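Local coordinates for protein oxidoreductase (Listeria innocua, PDB 3E18) that binds NAD in a Rossmann-fold domain and is probably a dehydrogenase of the GFO/IDH/MocA family, its substrate not being established, at residues R126-M137 with L297-F307; W177-L186 with F218-V228. All coordinates share one frame; numbering follows the deposited sequence.

Contact 1 of 2, residues R126-M137 with L297-F307; sequences RWDEDFLIIKEM and LPAPAKLAPSF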
loop_
_atom_site.group_PDB
_atom_site.type_symbol
_atom_site.label_atom_id
_atom_site.label_comp_id
_atom_site.label_asym_id
_atom_site.label_seq_id
_atom_site.Cartn_x
_atom_site.Cartn_y
_atom_site.Cartn_z
ATOM N N ARG A 126 10.809 -17.785 10.082
ATOM C CA ARG A 126 9.655 -18.660 9.889
ATOM C C ARG A 126 9.070 -19.099 11.232
ATOM O O ARG A 126 7.910 -19.472 11.305
ATOM C CB ARG A 126 10.036 -19.894 9.095
ATOM C CG ARG A 126 10.361 -19.631 7.667
ATOM C CD ARG A 126 10.521 -20.942 6.945
ATOM N NE ARG A 126 11.067 -20.743 5.615
ATOM C CZ ARG A 126 11.047 -21.677 4.669
ATOM N NH1 ARG A 126 10.550 -22.864 4.943
ATOM N NH2 ARG A 126 11.574 -21.445 3.473
ATOM N N TRP A 127 9.874 -19.012 12.289
ATOM C CA TRP A 127 9.444 -19.349 13.645
ATOM C C TRP A 127 8.928 -18.127 14.436
ATOM O O TRP A 127 8.542 -18.259 15.595
ATOM C CB TRP A 127 10.592 -20.043 14.402
ATOM C CG TRP A 127 10.810 -21.507 14.029
ATOM C CD1 TRP A 127 10.362 -22.601 14.719
ATOM C CD2 TRP A 127 11.524 -22.021 12.890
ATOM N NE1 TRP A 127 10.755 -23.762 14.090
ATOM C CE2 TRP A 127 11.474 -23.439 12.969
ATOM C CE3 TRP A 127 12.213 -21.424 11.818
ATOM C CZ2 TRP A 127 12.071 -24.272 12.007
ATOM C CZ3 TRP A 127 12.818 -22.262 10.852
ATOM C CH2 TRP A 127 12.741 -23.671 10.961
ATOM N N ASP A 128 8.926 -16.951 13.811
ATOM C CA ASP A 128 8.449 -15.721 14.460
ATOM C C ASP A 128 6.984 -15.863 14.882
ATOM O O ASP A 128 6.150 -16.325 14.104
ATOM C CB ASP A 128 8.622 -14.511 13.538
ATOM C CG ASP A 128 9.982 -13.835 13.676
ATOM O OD1 ASP A 128 10.865 -14.352 14.400
ATOM O OD2 ASP A 128 10.170 -12.763 13.049
ATOM N N GLU A 129 6.692 -15.503 16.126
ATOM C CA GLU A 129 5.356 -15.680 16.713
ATOM C C GLU A 129 4.246 -14.910 15.972
ATOM O O GLU A 129 3.177 -15.459 15.677
ATOM C CB GLU A 129 5.390 -15.266 18.194
ATOM C CG GLU A 129 4.316 -15.935 19.030
ATOM C CD GLU A 129 4.466 -15.698 20.534
ATOM O OE1 GLU A 129 5.568 -15.316 21.004
ATOM O OE2 GLU A 129 3.455 -15.895 21.247
ATOM N N ASP A 130 4.526 -13.653 15.631
ATOM C CA ASP A 130 3.605 -12.848 14.816
ATOM C C ASP A 130 3.266 -13.526 13.483
ATOM O O ASP A 130 2.107 -13.548 13.074
ATOM C CB ASP A 130 4.181 -11.465 14.557
ATOM C CG ASP A 130 5.512 -11.510 13.838
ATOM O OD1 ASP A 130 6.477 -12.098 14.375
ATOM O OD2 ASP A 130 5.597 -10.932 12.747
ATOM N N PHE A 131 4.277 -14.086 12.825
ATOM C CA PHE A 131 4.063 -14.778 11.555
ATOM C C PHE A 131 3.245 -16.055 11.748
ATOM O O PHE A 131 2.399 -16.392 10.918
ATOM C CB PHE A 131 5.413 -15.081 10.861
ATOM C CG PHE A 131 5.290 -16.069 9.735
ATOM C CD1 PHE A 131 4.577 -15.733 8.584
ATOM C CD2 PHE A 131 5.852 -17.333 9.836
ATOM C CE1 PHE A 131 4.409 -16.657 7.531
ATOM C CE2 PHE A 131 5.695 -18.276 8.774
ATOM C CZ PHE A 131 4.977 -17.922 7.631
ATOM N N LEU A 132 3.505 -16.775 12.840
ATOM C CA LEU A 132 2.781 -18.013 13.116
ATOM C C LEU A 132 1.303 -17.781 13.479
ATOM O O LEU A 132 0.450 -18.632 13.179
ATOM C CB LEU A 132 3.512 -18.863 14.164
ATOM C CG LEU A 132 4.862 -19.450 13.696
ATOM C CD1 LEU A 132 5.552 -20.216 14.819
ATOM C CD2 LEU A 132 4.720 -20.336 12.453
ATOM N N ILE A 133 1.006 -16.621 14.067
ATOM C CA ILE A 133 -0.396 -16.146 14.207
ATOM C C ILE A 133 -1.075 -16.004 12.836
ATOM O O ILE A 133 -2.179 -16.507 12.645
ATOM C CB ILE A 133 -0.486 -14.839 15.020
ATOM C CG1 ILE A 133 -0.089 -15.098 16.475
ATOM C CG2 ILE A 133 -1.897 -14.238 14.979
ATOM C CD1 ILE A 133 0.145 -13.842 17.281
ATOM N N ILE A 134 -0.399 -15.361 11.878
ATOM C CA ILE A 134 -0.933 -15.232 10.512
ATOM C C ILE A 134 -1.108 -16.601 9.835
ATOM O O ILE A 134 -2.100 -16.850 9.120
ATOM C CB ILE A 134 -0.028 -14.294 9.630
ATOM C CG1 ILE A 134 0.161 -12.921 10.310
ATOM C CG2 ILE A 134 -0.611 -14.094 8.248
ATOM C CD1 ILE A 134 -1.136 -12.117 10.488
ATOM N N LYS A 135 -0.138 -17.484 10.061
ATOM C CA LYS A 135 -0.188 -18.848 9.543
ATOM C C LYS A 135 -1.374 -19.594 10.140
ATOM O O LYS A 135 -2.084 -20.296 9.436
ATOM C CB LYS A 135 1.123 -19.580 9.850
ATOM C CG LYS A 135 1.238 -20.953 9.217
ATOM C CD LYS A 135 2.680 -21.430 9.295
ATOM C CE LYS A 135 2.949 -22.547 8.300
ATOM N NZ LYS A 135 2.425 -23.838 8.814
ATOM N N GLU A 136 -1.596 -19.426 11.439
ATOM C CA GLU A 136 -2.807 -19.997 12.069
ATOM C C GLU A 136 -4.096 -19.472 11.416
ATOM O O GLU A 136 -4.965 -20.267 11.013
ATOM C CB GLU A 136 -2.808 -19.740 13.585
ATOM C CG GLU A 136 -4.049 -20.282 14.341
ATOM C CD GLU A 136 -4.085 -21.808 14.502
ATOM O OE1 GLU A 136 -3.118 -22.495 14.102
ATOM O OE2 GLU A 136 -5.089 -22.320 15.052
ATOM N N MET A 137 -4.190 -18.146 11.266
ATOM C CA MET A 137 -5.355 -17.520 10.623
ATOM C C MET A 137 -5.552 -18.028 9.200
ATOM O O MET A 137 -6.670 -18.330 8.801
ATOM C CB MET A 137 -5.253 -15.988 10.636
ATOM C CG MET A 137 -5.226 -15.381 12.022
ATOM S SD MET A 137 -4.862 -13.623 12.035
ATOM C CE MET A 137 -6.253 -12.979 11.119
ATOM N N LEU A 297 -6.722 -12.036 18.461
ATOM C CA LEU A 297 -5.846 -12.834 17.611
ATOM C C LEU A 297 -5.722 -14.244 18.181
ATOM O O LEU A 297 -5.642 -14.398 19.398
ATOM C CB LEU A 297 -4.451 -12.192 17.519
ATOM C CG LEU A 297 -4.378 -10.812 16.850
ATOM C CD1 LEU A 297 -3.038 -10.141 17.085
ATOM C CD2 LEU A 297 -4.636 -10.948 15.367
ATOM N N PRO A 298 -5.695 -15.274 17.306
ATOM C CA PRO A 298 -5.552 -16.649 17.775
ATOM C C PRO A 298 -4.174 -16.891 18.378
ATOM O O PRO A 298 -3.283 -16.048 18.249
ATOM C CB PRO A 298 -5.697 -17.488 16.497
ATOM C CG PRO A 298 -6.159 -16.562 15.445
ATOM C CD PRO A 298 -5.768 -15.203 15.837
ATOM N N ALA A 299 -4.024 -18.031 19.051
ATOM C CA ALA A 299 -2.717 -18.525 19.465
ATOM C C ALA A 299 -1.949 -18.874 18.188
ATOM O O ALA A 299 -2.562 -19.306 17.201
ATOM C CB ALA A 299 -2.874 -19.767 20.371
ATOM N N PRO A 300 -0.617 -18.677 18.192
ATOM C CA PRO A 300 0.184 -18.975 16.997
ATOM C C PRO A 300 0.142 -20.449 16.622
ATOM O O PRO A 300 0.017 -21.308 17.507
ATOM C CB PRO A 300 1.597 -18.581 17.424
ATOM C CG PRO A 300 1.573 -18.679 18.926
ATOM C CD PRO A 300 0.230 -18.165 19.289
ATOM N N ALA A 301 0.206 -20.740 15.320
ATOM C CA ALA A 301 0.388 -22.106 14.836
ATOM C C ALA A 301 1.696 -22.694 15.388
ATOM O O ALA A 301 2.580 -21.962 15.847
ATOM C CB ALA A 301 0.405 -22.132 13.314
ATOM N N LYS A 302 1.813 -24.015 15.370
ATOM C CA LYS A 302 3.055 -24.634 15.820
ATOM C C LYS A 302 4.027 -24.805 14.650
ATOM O O LYS A 302 3.635 -25.268 13.586
ATOM C CB LYS A 302 2.773 -25.983 16.506
ATOM C CG LYS A 302 1.938 -25.879 17.781
ATOM C CD LYS A 302 2.715 -25.179 18.888
ATOM C CE LYS A 302 1.830 -24.824 20.064
ATOM N NZ LYS A 302 2.557 -23.918 21.004
ATOM N N LEU A 303 5.276 -24.380 14.830
ATOM C CA LEU A 303 6.347 -24.792 13.912
ATOM C C LEU A 303 7.394 -25.561 14.707
ATOM O O LEU A 303 8.158 -24.976 15.497
ATOM C CB LEU A 303 6.975 -23.607 13.148
ATOM C CG LEU A 303 7.877 -23.985 11.958
ATOM C CD1 LEU A 303 7.195 -24.964 10.985
ATOM C CD2 LEU A 303 8.347 -22.775 11.203
ATOM N N ALA A 304 7.406 -26.875 14.505
ATOM C CA ALA A 304 8.202 -27.774 15.345
ATOM C C ALA A 304 8.965 -28.811 14.529
ATOM O O ALA A 304 8.444 -29.330 13.531
ATOM C CB ALA A 304 7.311 -28.457 16.398
ATOM N N PRO A 305 10.200 -29.133 14.952
ATOM C CA PRO A 305 10.952 -28.603 16.089
ATOM C C PRO A 305 11.658 -27.313 15.718
ATOM O O PRO A 305 11.370 -26.754 14.660
ATOM C CB PRO A 305 11.979 -29.712 16.362
ATOM C CG PRO A 305 12.232 -30.311 15.031
ATOM C CD PRO A 305 10.950 -30.188 14.244
ATOM N N SER A 306 12.566 -26.848 16.575
ATOM C CA SER A 306 13.390 -25.683 16.304
ATOM C C SER A 306 14.212 -25.903 15.032
ATOM O O SER A 306 14.349 -27.038 14.566
ATOM C CB SER A 306 14.324 -25.401 17.490
ATOM O OG SER A 306 15.430 -26.314 17.530
ATOM N N PHE A 307 14.727 -24.817 14.461
ATOM C CA PHE A 307 15.564 -24.897 13.258
ATOM C C PHE A 307 16.720 -25.900 13.423
ATOM O O PHE A 307 16.889 -26.812 12.619
ATOM C CB PHE A 307 16.111 -23.509 12.889
ATOM C CG PHE A 307 17.088 -23.538 11.753
ATOM C CD1 PHE A 307 16.632 -23.476 10.442
ATOM C CD2 PHE A 307 18.459 -23.657 11.988
ATOM C CE1 PHE A 307 17.528 -23.512 9.395
ATOM C CE2 PHE A 307 19.365 -23.707 10.940
ATOM C CZ PHE A 307 18.902 -23.629 9.644
HETATM O O HOH W 1 -4.492 -21.192 17.647
#
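The indole of Trp-127 is sandwiched between Leu-303 on one face and the start of helix 307-315 on the other. Leu-303 CD2 sits over the five-membered ring, 3.7 Å from its centroid, a CH-pi contact. On the opposite face Phe-307 CB makes a second one over the six-membered ring, while CH2 of the indole meets the Phe-307 ring at its edge. At the indole edge NE1 donates to Pro-305 O (3.1 Å), which lies somewhat out of the ring plane; the bond is bent, with an N-H...O angle of 145°. The peptide before Pro-305 is cis.

This is a proline-rich, extended chain laid along a helix: 297-307, which leads from strand 292-295, at one edge of the large sheet, to helix 307-315, runs over helix 129-140 of the GFO/IDH/MocA C-terminal domain. Leu-303 has CG anti to its backbone N (chi1 -167°), which carries CD2 across the indole and within 3.3 Å of Arg-126 O; that carbonyl is buried here without a polar partner. The guanidinium of Arg-126 turns away, to acidic partners outside the contact, Asp-183 and Glu-327.

Further along, the prolines lie on the helix surface. Pro-300 CB rests on Leu-132 CB and its CG on the Glu-129 chain; Pro-298 packs against both Ile-133 and Met-137, its CD near Ile-133 CG2 and its CG 3.7 Å from Met-137 CG. Glu-136 bends at chi2 (73°), putting OE1 beside Ala-301 CB, and a water bridges OE2, weakly, to Ala-299 O. Leu-132 O serves two donors: Glu-136 N, in the helix, reaches it from one face of the carbonyl plane, and Ala-301 N from the other, at 3.0 Å and well above that plane.

Contact 2 of 2, residues W177-L186 with F218-V228; sequences WGVHLLDQLL and FENGITAQIEV. With NAD (nicotinamide-adenine-dinucleotide), chain E.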
loop_
_atom_site.group_PDB
_atom_site.type_symbol
_atom_site.label_atom_id
_atom_site.label_comp_id
_atom_site.label_asym_id
_atom_site.label_seq_id
_atom_site.Cartn_x
_atom_site.Cartn_y
_atom_site.Cartn_z
ATOM N N TRP A 177 16.229 -7.408 5.347
ATOM C CA TRP A 177 14.928 -7.744 5.903
ATOM C C TRP A 177 14.005 -8.356 4.857
ATOM O O TRP A 177 13.174 -9.208 5.167
ATOM C CB TRP A 177 14.289 -6.503 6.500
ATOM C CG TRP A 177 14.438 -6.408 7.970
ATOM C CD1 TRP A 177 15.260 -5.559 8.660
ATOM C CD2 TRP A 177 13.751 -7.192 8.953
ATOM N NE1 TRP A 177 15.126 -5.766 10.013
ATOM C CE2 TRP A 177 14.203 -6.761 10.221
ATOM C CE3 TRP A 177 12.787 -8.210 8.887
ATOM C CZ2 TRP A 177 13.730 -7.316 11.412
ATOM C CZ3 TRP A 177 12.311 -8.754 10.077
ATOM C CH2 TRP A 177 12.788 -8.308 11.318
ATOM N N GLY A 178 14.148 -7.913 3.620
ATOM C CA GLY A 178 13.280 -8.387 2.542
ATOM C C GLY A 178 13.272 -9.886 2.414
ATOM O O GLY A 178 12.210 -10.485 2.272
ATOM N N VAL A 179 14.451 -10.506 2.478
ATOM C CA VAL A 179 14.549 -11.956 2.385
ATOM C C VAL A 179 13.726 -12.659 3.480
ATOM O O VAL A 179 13.050 -13.619 3.185
ATOM C CB VAL A 179 16.036 -12.451 2.323
ATOM C CG1 VAL A 179 16.796 -11.972 3.502
ATOM C CG2 VAL A 179 16.132 -13.963 2.223
ATOM N N HIS A 180 13.752 -12.166 4.718
ATOM C CA HIS A 180 12.889 -12.728 5.778
ATOM C C HIS A 180 11.408 -12.629 5.439
ATOM O O HIS A 180 10.663 -13.601 5.595
ATOM C CB HIS A 180 13.063 -11.959 7.077
ATOM C CG HIS A 180 14.316 -12.277 7.810
ATOM N ND1 HIS A 180 14.749 -13.569 8.025
ATOM C CD2 HIS A 180 15.204 -11.466 8.436
ATOM C CE1 HIS A 180 15.859 -13.536 8.739
ATOM N NE2 HIS A 180 16.155 -12.275 9.003
ATOM N N LEU A 181 10.978 -11.451 4.985
ATOM C CA LEU A 181 9.547 -11.211 4.776
ATOM C C LEU A 181 9.046 -11.946 3.554
ATOM O O LEU A 181 7.922 -12.449 3.540
ATOM C CB LEU A 181 9.259 -9.725 4.640
ATOM C CG LEU A 181 9.708 -8.858 5.817
ATOM C CD1 LEU A 181 9.238 -7.458 5.569
ATOM C CD2 LEU A 181 9.094 -9.390 7.095
ATOM N N LEU A 182 9.889 -12.025 2.533
ATOM C CA LEU A 182 9.494 -12.693 1.288
ATOM C C LEU A 182 9.482 -14.206 1.462
ATOM O O LEU A 182 8.686 -14.932 0.817
ATOM C CB LEU A 182 10.455 -12.317 0.165
ATOM C CG LEU A 182 10.458 -10.847 -0.280
ATOM C CD1 LEU A 182 11.663 -10.593 -1.133
ATOM C CD2 LEU A 182 9.172 -10.412 -0.982
ATOM N N ASP A 183 10.400 -14.680 2.300
ATOM C CA ASP A 183 10.482 -16.104 2.635
ATOM C C ASP A 183 9.265 -16.565 3.445
ATOM O O ASP A 183 8.665 -17.602 3.124
ATOM C CB ASP A 183 11.787 -16.431 3.360
ATOM C CG ASP A 183 11.854 -17.873 3.780
ATOM O OD1 ASP A 183 11.979 -18.761 2.898
ATOM O OD2 ASP A 183 11.727 -18.107 4.993
ATOM N N GLN A 184 8.895 -15.782 4.463
ATOM C CA GLN A 184 7.607 -15.955 5.174
ATOM C C GLN A 184 6.447 -16.082 4.201
ATOM O O GLN A 184 5.669 -17.034 4.261
ATOM C CB GLN A 184 7.345 -14.774 6.100
ATOM C CG GLN A 184 8.079 -14.877 7.452
ATOM C CD GLN A 184 7.884 -13.650 8.335
ATOM O OE1 GLN A 184 7.300 -12.644 7.930
ATOM N NE2 GLN A 184 8.368 -13.741 9.559
ATOM N N LEU A 185 6.358 -15.139 3.273
ATOM C CA LEU A 185 5.223 -15.096 2.339
ATOM C C LEU A 185 5.154 -16.307 1.423
ATOM O O LEU A 185 4.068 -16.873 1.175
ATOM C CB LEU A 185 5.318 -13.821 1.486
ATOM C CG LEU A 185 4.274 -13.614 0.383
ATOM C CD1 LEU A 185 2.882 -13.345 0.957
ATOM C CD2 LEU A 185 4.722 -12.481 -0.522
ATOM N N LEU A 186 6.306 -16.684 0.885
ATOM C CA LEU A 186 6.373 -17.800 -0.071
ATOM C C LEU A 186 6.246 -19.161 0.633
ATOM O O LEU A 186 5.749 -20.149 0.063
ATOM C CB LEU A 186 7.657 -17.690 -0.903
ATOM C CG LEU A 186 7.503 -17.190 -2.349
ATOM C CD1 LEU A 186 6.623 -15.954 -2.453
ATOM C CD2 LEU A 186 8.852 -16.957 -3.026
ATOM N N PHE A 218 -0.037 -13.638 -7.016
ATOM C CA PHE A 218 0.181 -15.079 -7.192
ATOM C C PHE A 218 -0.749 -15.596 -8.262
ATOM O O PHE A 218 -1.713 -14.935 -8.573
ATOM C CB PHE A 218 -0.067 -15.821 -5.881
ATOM C CG PHE A 218 0.967 -15.509 -4.833
ATOM C CD1 PHE A 218 2.137 -16.256 -4.769
ATOM C CD2 PHE A 218 0.793 -14.455 -3.962
ATOM C CE1 PHE A 218 3.122 -15.978 -3.844
ATOM C CE2 PHE A 218 1.771 -14.158 -3.015
ATOM C CZ PHE A 218 2.947 -14.927 -2.959
ATOM N N GLU A 219 -0.467 -16.786 -8.789
ATOM C CA GLU A 219 -1.308 -17.396 -9.837
ATOM C C GLU A 219 -2.739 -17.673 -9.367
ATOM O O GLU A 219 -3.673 -17.685 -10.176
ATOM C CB GLU A 219 -0.657 -18.688 -10.365
ATOM C CG GLU A 219 0.733 -18.528 -10.992
ATOM C CD GLU A 219 0.726 -17.989 -12.428
ATOM O OE1 GLU A 219 -0.357 -17.869 -13.049
ATOM O OE2 GLU A 219 1.826 -17.693 -12.946
ATOM N N ASN A 220 -2.911 -17.900 -8.063
ATOM C CA ASN A 220 -4.238 -18.116 -7.477
ATOM C C ASN A 220 -5.010 -16.838 -7.081
ATOM O O ASN A 220 -6.068 -16.917 -6.459
ATOM C CB ASN A 220 -4.162 -19.092 -6.295
ATOM C CG ASN A 220 -3.489 -18.493 -5.067
ATOM O OD1 ASN A 220 -2.963 -17.380 -5.092
ATOM N ND2 ASN A 220 -3.507 -19.245 -3.979
ATOM N N GLY A 221 -4.471 -15.673 -7.421
ATOM C CA GLY A 221 -5.203 -14.425 -7.236
ATOM C C GLY A 221 -4.836 -13.705 -5.949
ATOM O O GLY A 221 -5.249 -12.569 -5.749
ATOM N N ILE A 222 -4.085 -14.369 -5.080
ATOM C CA ILE A 222 -3.647 -13.753 -3.808
ATOM C C ILE A 222 -2.698 -12.605 -4.085
ATOM O O ILE A 222 -1.847 -12.689 -4.978
ATOM C CB ILE A 222 -3.033 -14.794 -2.860
ATOM C CG1 ILE A 222 -4.130 -15.727 -2.345
ATOM C CG2 ILE A 222 -2.267 -14.131 -1.659
ATOM C CD1 ILE A 222 -3.626 -16.838 -1.448
ATOM N N THR A 223 -2.838 -11.517 -3.325
ATOM C CA THR A 223 -1.977 -10.380 -3.528
ATOM C C THR A 223 -1.267 -10.065 -2.206
ATOM O O THR A 223 -1.717 -10.456 -1.127
ATOM C CB THR A 223 -2.724 -9.127 -4.110
ATOM O OG1 THR A 223 -3.749 -8.704 -3.205
ATOM C CG2 THR A 223 -3.349 -9.420 -5.492
ATOM N N ALA A 224 -0.123 -9.427 -2.300
ATOM C CA ALA A 224 0.625 -9.083 -1.089
ATOM C C ALA A 224 1.388 -7.838 -1.324
ATOM O O ALA A 224 1.822 -7.579 -2.430
ATOM C CB ALA A 224 1.579 -10.215 -0.688
ATOM N N GLN A 225 1.566 -7.064 -0.259
ATOM C CA GLN A 225 2.428 -5.920 -0.319
ATOM C C GLN A 225 3.421 -6.129 0.799
ATOM O O GLN A 225 3.002 -6.363 1.927
ATOM C CB GLN A 225 1.643 -4.633 -0.096
ATOM C CG GLN A 225 2.534 -3.374 -0.113
ATOM C CD GLN A 225 1.738 -2.083 -0.088
ATOM O OE1 GLN A 225 0.619 -2.033 -0.579
ATOM N NE2 GLN A 225 2.313 -1.027 0.502
ATOM N N ILE A 226 4.713 -6.080 0.468
ATOM C CA ILE A 226 5.802 -6.278 1.440
ATOM C C ILE A 226 6.590 -4.997 1.506
ATOM O O ILE A 226 6.924 -4.391 0.487
ATOM C CB ILE A 226 6.751 -7.457 1.037
ATOM C CG1 ILE A 226 5.961 -8.741 0.724
ATOM C CG2 ILE A 226 7.872 -7.640 2.051
ATOM C CD1 ILE A 226 5.042 -9.252 1.827
ATOM N N GLU A 227 6.937 -4.563 2.703
ATOM C CA GLU A 227 7.554 -3.265 2.760
ATOM C C GLU A 227 8.552 -3.318 3.891
ATOM O O GLU A 227 8.313 -3.990 4.887
ATOM C CB GLU A 227 6.431 -2.288 3.075
ATOM C CG GLU A 227 6.681 -0.842 2.922
ATOM C CD GLU A 227 5.381 -0.085 3.078
ATOM O OE1 GLU A 227 4.537 -0.108 2.148
ATOM O OE2 GLU A 227 5.192 0.507 4.152
ATOM N N VAL A 228 9.692 -2.670 3.693
ATOM C CA VAL A 228 10.648 -2.414 4.767
ATOM C C VAL A 228 10.957 -0.954 4.661
ATOM O O VAL A 228 11.109 -0.428 3.559
ATOM C CB VAL A 228 11.956 -3.242 4.621
ATOM C CG1 VAL A 228 13.011 -2.830 5.684
ATOM C CG2 VAL A 228 11.683 -4.726 4.768
HETATM P PA NAD E . 29.176 -8.888 11.117
HETATM O O1A NAD E . 28.734 -8.470 12.467
HETATM O O2A NAD E . 29.871 -7.835 10.356
HETATM O O5B NAD E . 30.090 -10.204 11.223
HETATM C C5B NAD E . 30.623 -10.881 10.107
HETATM C C4B NAD E . 31.905 -11.567 10.567
HETATM O O4B NAD E . 32.441 -12.379 9.539
HETATM C C3B NAD E . 32.975 -10.541 10.931
HETATM O O3B NAD E . 33.451 -10.815 12.227
HETATM C C2B NAD E . 34.058 -10.758 9.895
HETATM O O2B NAD E . 35.353 -10.527 10.401
HETATM C C1B NAD E . 33.842 -12.207 9.498
HETATM N N9A NAD E . 34.344 -12.530 8.153
HETATM C C8A NAD E . 34.323 -11.733 7.034
HETATM N N7A NAD E . 34.873 -12.423 6.005
HETATM C C5A NAD E . 35.245 -13.643 6.461
HETATM C C6A NAD E . 35.858 -14.728 5.844
HETATM N N6A NAD E . 36.017 -14.725 4.521
HETATM N N1A NAD E . 36.124 -15.870 6.584
HETATM C C2A NAD E . 35.792 -15.935 7.923
HETATM N N3A NAD E . 35.187 -14.853 8.528
HETATM C C4A NAD E . 34.919 -13.725 7.810
HETATM O O3 NAD E . 27.887 -9.403 10.281
HETATM P PN NAD E . 26.548 -9.977 10.929
HETATM O O1N NAD E . 25.593 -8.863 11.174
HETATM O O2N NAD E . 26.859 -10.946 12.005
HETATM O O5D NAD E . 25.923 -10.808 9.667
HETATM C C5D NAD E . 26.591 -11.890 9.054
HETATM C C4D NAD E . 25.580 -12.736 8.249
HETATM O O4D NAD E . 24.469 -13.062 9.065
HETATM C C3D NAD E . 25.005 -12.003 7.050
HETATM O O3D NAD E . 24.749 -12.937 6.010
HETATM C C2D NAD E . 23.671 -11.463 7.524
HETATM O O2D NAD E . 22.759 -11.401 6.452
HETATM C C1D NAD E . 23.258 -12.523 8.536
HETATM N N1N NAD E . 22.343 -12.065 9.615
HETATM C C2N NAD E . 21.172 -12.754 9.759
HETATM C C3N NAD E . 20.241 -12.423 10.736
HETATM C C7N NAD E . 19.098 -13.359 10.986
HETATM O O7N NAD E . 18.046 -12.943 11.816
HETATM N N7N NAD E . 19.092 -14.575 10.432
HETATM C C4N NAD E . 20.525 -11.374 11.623
HETATM C C5N NAD E . 21.730 -10.679 11.489
HETATM C C6N NAD E . 22.637 -11.040 10.485
#
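Leu-181 and Ile-226 form the tight middle of this contact, where helix 173-188 lies nearly antiparallel to strand 223-229, the short segments being 8.8 Å apart at closest axis approach. It is the helix-on-sheet packing of the GFO/IDH/MocA C-terminal domain, and no hydrogen bond crosses it. Ile-226 CG2, anti to its backbone N, presses on Leu-181 CB at 3.6 Å; its other branch runs toward the next turn, with CG1 near Leu-182 CD2 and CD1 near Leu-185 CD2. Val-228 CG2 is just as close to Trp-177 CB, 3.6 Å, and also touches Leu-181 CD1.

Packing thins toward the beta turn 218-221. There the backbones stand farther apart, and the small Ala-224 is met by both methyls of Leu-185, CD1 at 3.8 Å from CB. Phe-218 reaches the helix with its ring edge, CZ against Leu-185 CG and CE1 against Leu-186 CD1. Beyond it, Glu-219, Asn-220 and Gly-221 are exposed and stand clear of the helix, with an Asx turn from Asn-220 OD1 to Ile-222 N.

At the other end, His-180 turns its edge to the NAD carboxamide, NE2 lying 3.5 Å from O7N. Helix 325-344 covers Leu-182 and Leu-186, strands 146-154 and 211-218 flank strand 223-229, and on the sheet's far side Gln-225 bonds to Gln-225 of the second subunit.

From the N terminus the chain first builds the NAD-binding Rossmann domain, then reaches 126-137, which leads into helix 129-140. It next lays down strand 146-154 and helix 173-188, and two further strands bring it round to 218-228, where contact 2 closes a short loop of 31 residues. Most of the remaining strands of the large sheet follow before 297-307 comes back over helix 129-140 and closes contact 1, a loop of 159 residues with contact 2 nested inside. The chain then enters helix 307-315. The two contacts meet at helix 173-188: Asp-183 OD1 forms a salt bridge with Arg-126 NH2 at 2.8 Å, and Gln-184 packs on Phe-131.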